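Local coordinates for periplasmic binding protein (Sulfurospirillum deleyianum, PDB 4PAG) that probably serves as the periplasmic solute-binding component of an ABC transporter, capturing its ligand for import, at residues T95-P99 / L100-K104. Numbering follows the deposited sequence.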
ATOM      1  N   THR A  95      -3.351  14.909   2.031  1.00 17.10           N
ATOM      2  CA  THR A  95      -3.351  14.410   0.661  1.00 17.07           C
ATOM      3  C   THR A  95      -2.103  13.615   0.291  1.00 18.12           C
ATOM      4  O   THR A  95      -1.078  13.652   0.981  1.00 18.52           O
ATOM      5  CB  THR A  95      -3.549  15.540  -0.369  1.00 17.54           C
ATOM      6  OG1 THR A  95      -2.338  16.287  -0.527  1.00 18.70           O
ATOM      7  CG2 THR A  95      -4.660  16.469   0.058  1.00 18.03           C
ATOM      8  N   TRP A  96      -2.225  12.900  -0.824  1.00 16.74           N
ATOM      9  CA  TRP A  96      -1.160  12.075  -1.385  1.00 17.23           C
ATOM     10  C   TRP A  96      -0.316  12.928  -2.346  1.00 17.29           C
ATOM     11  O   TRP A  96      -0.809  13.391  -3.365  1.00 18.51           O
ATOM     12  CB  TRP A  96      -1.836  10.891  -2.082  1.00 16.97           C
ATOM     13  CG  TRP A  96      -0.980   9.851  -2.714  1.00 17.90           C
ATOM     14  CD1 TRP A  96       0.380   9.756  -2.704  1.00 18.59           C
ATOM     15  CD2 TRP A  96      -1.458   8.711  -3.427  1.00 17.76           C
ATOM     16  NE1 TRP A  96       0.777   8.635  -3.396  1.00 18.58           N
ATOM     17  CE2 TRP A  96      -0.336   7.980  -3.853  1.00 18.99           C
ATOM     18  CE3 TRP A  96      -2.734   8.258  -3.778  1.00 19.06           C
ATOM     19  CZ2 TRP A  96      -0.449   6.803  -4.595  1.00 19.09           C
ATOM     20  CZ3 TRP A  96      -2.848   7.085  -4.511  1.00 19.16           C
ATOM     21  CH2 TRP A  96      -1.709   6.377  -4.917  1.00 19.81           C
ATOM     22  N   ASP A  97       0.945  13.163  -1.982  1.00 18.27           N
ATOM     23  CA  ASP A  97       1.858  13.999  -2.771  1.00 20.93           C
ATOM     24  C   ASP A  97       2.527  13.156  -3.850  1.00 21.31           C
ATOM     25  O   ASP A  97       3.602  12.595  -3.624  1.00 22.20           O
ATOM     26  CB  ASP A  97       2.923  14.629  -1.854  1.00 22.56           C
ATOM     27  CG  ASP A  97       3.920  15.509  -2.600  1.00 23.92           C
ATOM     28  OD1 ASP A  97       3.789  15.695  -3.829  1.00 21.84           O
ATOM     29  OD2 ASP A  97       4.845  16.025  -1.935  1.00 27.55           O
ATOM     30  N   THR A  98       1.895  13.065  -5.017  1.00 17.94           N
ATOM     31  CA  THR A  98       2.462  12.307  -6.140  1.00 18.88           C
ATOM     32  C   THR A  98       2.108  13.042  -7.446  1.00 19.69           C
ATOM     33  O   THR A  98       0.995  13.583  -7.567  1.00 16.91           O
ATOM     34  CB  THR A  98       1.983  10.831  -6.107  1.00 20.51           C
ATOM     35  OG1 THR A  98       2.751  10.028  -7.022  1.00 22.12           O
ATOM     36  CG2 THR A  98       0.499  10.714  -6.422  1.00 21.39           C
ATOM     37  N   PRO A  99       3.059  13.108  -8.402  1.00 18.73           N
ATOM     38  CA  PRO A  99       2.902  14.012  -9.551  1.00 20.82           C
ATOM     39  C   PRO A  99       1.666  13.788 -10.407  1.00 19.70           C
ATOM     40  O   PRO A  99       1.090  14.752 -10.878  1.00 19.60           O
ATOM     41  CB  PRO A  99       4.175  13.800 -10.385  1.00 22.61           C
ATOM     42  CG  PRO A  99       5.040  12.861  -9.635  1.00 24.07           C
ATOM     43  CD  PRO A  99       4.427  12.567  -8.300  1.00 22.26           C
ATOM     44  N   LEU A 100       1.249  12.540 -10.598  1.00 20.53           N
ATOM     45  CA  LEU A 100       0.061  12.260 -11.393  1.00 20.61           C
ATOM     46  C   LEU A 100      -1.254  12.683 -10.717  1.00 20.54           C
ATOM     47  O   LEU A 100      -2.283  12.721 -11.383  1.00 22.11           O
ATOM     48  CB  LEU A 100       0.005  10.775 -11.773  1.00 22.05           C
ATOM     49  CG  LEU A 100       1.160  10.282 -12.656  1.00 22.93           C
ATOM     50  CD1 LEU A 100       1.147   8.763 -12.743  1.00 26.02           C
ATOM     51  CD2 LEU A 100       1.113  10.890 -14.049  1.00 25.31           C
ATOM     52  N   LEU A 101      -1.227  12.997  -9.419  1.00 17.01           N
ATOM     53  CA  LEU A 101      -2.442  13.450  -8.703  1.00 18.58           C
ATOM     54  C   LEU A 101      -2.432  14.904  -8.221  1.00 18.50           C
ATOM     55  O   LEU A 101      -3.492  15.449  -7.916  1.00 18.73           O
ATOM     56  CB  LEU A 101      -2.728  12.533  -7.501  1.00 18.76           C
ATOM     57  CG  LEU A 101      -3.095  11.090  -7.880  1.00 20.29           C
ATOM     58  CD1 LEU A 101      -3.168  10.195  -6.656  1.00 20.97           C
ATOM     59  CD2 LEU A 101      -4.405  11.043  -8.639  1.00 22.24           C
ATOM     60  N   ASN A 102      -1.261  15.534  -8.147  1.00 20.83           N
ATOM     61  CA  ASN A 102      -1.143  16.824  -7.451  1.00 21.81           C
ATOM     62  C   ASN A 102      -1.934  17.960  -8.107  1.00 23.24           C
ATOM     63  O   ASN A 102      -2.472  18.804  -7.402  1.00 24.89           O
ATOM     64  CB  ASN A 102       0.332  17.234  -7.283  1.00 22.16           C
ATOM     65  CG  ASN A 102       1.055  16.422  -6.218  1.00 21.50           C
ATOM     66  OD1 ASN A 102       0.437  15.826  -5.335  1.00 19.61           O
ATOM     67  ND2 ASN A 102       2.374  16.401  -6.295  1.00 24.07           N
ATOM     68  N   GLU A 103      -2.016  17.971  -9.439  1.00 24.32           N
ATOM     69  CA  GLU A 103      -2.697  19.062 -10.161  1.00 26.84           C
ATOM     70  C   GLU A 103      -4.177  19.122  -9.792  1.00 27.22           C
ATOM     71  O   GLU A 103      -4.662  20.132  -9.267  1.00 25.03           O
ATOM     72  CB  GLU A 103      -2.544  18.906 -11.685  1.00 30.96           C
ATOM     73  CG  GLU A 103      -3.144  20.059 -12.486  1.00 35.14           C
ATOM     74  CD  GLU A 103      -2.979  19.922 -13.998  1.00 40.54           C
ATOM     75  OE1 GLU A 103      -2.645  18.826 -14.492  1.00 37.97           O
ATOM     76  OE2 GLU A 103      -3.203  20.924 -14.707  1.00 46.54           O
ATOM     77  N   LYS A 104      -4.883  18.027 -10.061  1.00 27.72           N
ATOM     78  CA  LYS A 104      -6.315  17.931  -9.787  1.00 29.49           C
ATOM     79  C   LYS A 104      -6.618  18.144  -8.302  1.00 24.75           C
ATOM     80  O   LYS A 104      -7.606  18.806  -7.949  1.00 23.92           O
ATOM     81  CB  LYS A 104      -6.838  16.569 -10.260  1.00 32.49           C
ATOM     82  CG  LYS A 104      -8.268  16.236  -9.858  1.00 40.08           C
ATOM     83  CD  LYS A 104      -9.280  16.602 -10.932  1.00 46.75           C
ATOM     84  CE  LYS A 104     -10.719  16.421 -10.453  1.00 52.31           C
ATOM     85  NZ  LYS A 104     -10.967  15.150  -9.705  1.00 54.85           N
TER
HETATM   86  O   HOH W   1      -1.450  16.549  -3.176  1.00 24.62           O
HETATM   87  O   HOH W   2       2.459  10.094  -9.636  1.00 21.32           O
HETATM   88  O   HOH W   3      -1.124  16.021 -11.518  1.00 27.03           O
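Asn102 of helix 99-112 reaches back to Asp97 and Thr98, in the loop that leaves strand 92-96. Its CB lies 3.7 Å from Thr98 O, a carbonyl oxygen that accepts a hydrogen bond from Leu101 N at 3.0 Å and a weak one from Asn102 N. With CG anti to its own carbonyl carbon (chi1 -74°) and 3.1 Å from Thr98 O, the side-chain amide turns toward the loop and its two tips divide the work. OD1 takes a weak bond from Thr98 N at 3.1 Å and a second from a water that also bonds Thr95 OG1. ND2 donates to Asp97 OD1 at 2.9 Å, meeting the oxygen almost end-on while carboxylate and amide planes stand 43° apart. Replacing Asn102 by an alanine takes away both amide atoms and is likely to leave Asp97 OD1 and Thr98 N without these partners, loosening the turn's hold on the helix. One residue earlier, Leu101 lays CD1 over a face of the Trp96 ring, toward its rim, in a CH-pi contact 4.0 Å from the centroid of the six-membered ring. Thr98 CG2 shares that face and touches Leu101 CD1 at 3.7 Å. Beyond the turn, Asp122 accepts from Trp96 NE1 and also bonds Thr98 OG1. Asp97 centres an inverse gamma turn, and the whole forms the strand-to-helix junction of a beta-alpha-beta unit in the parallel sheet of one lobe of this periplasmic binding protein.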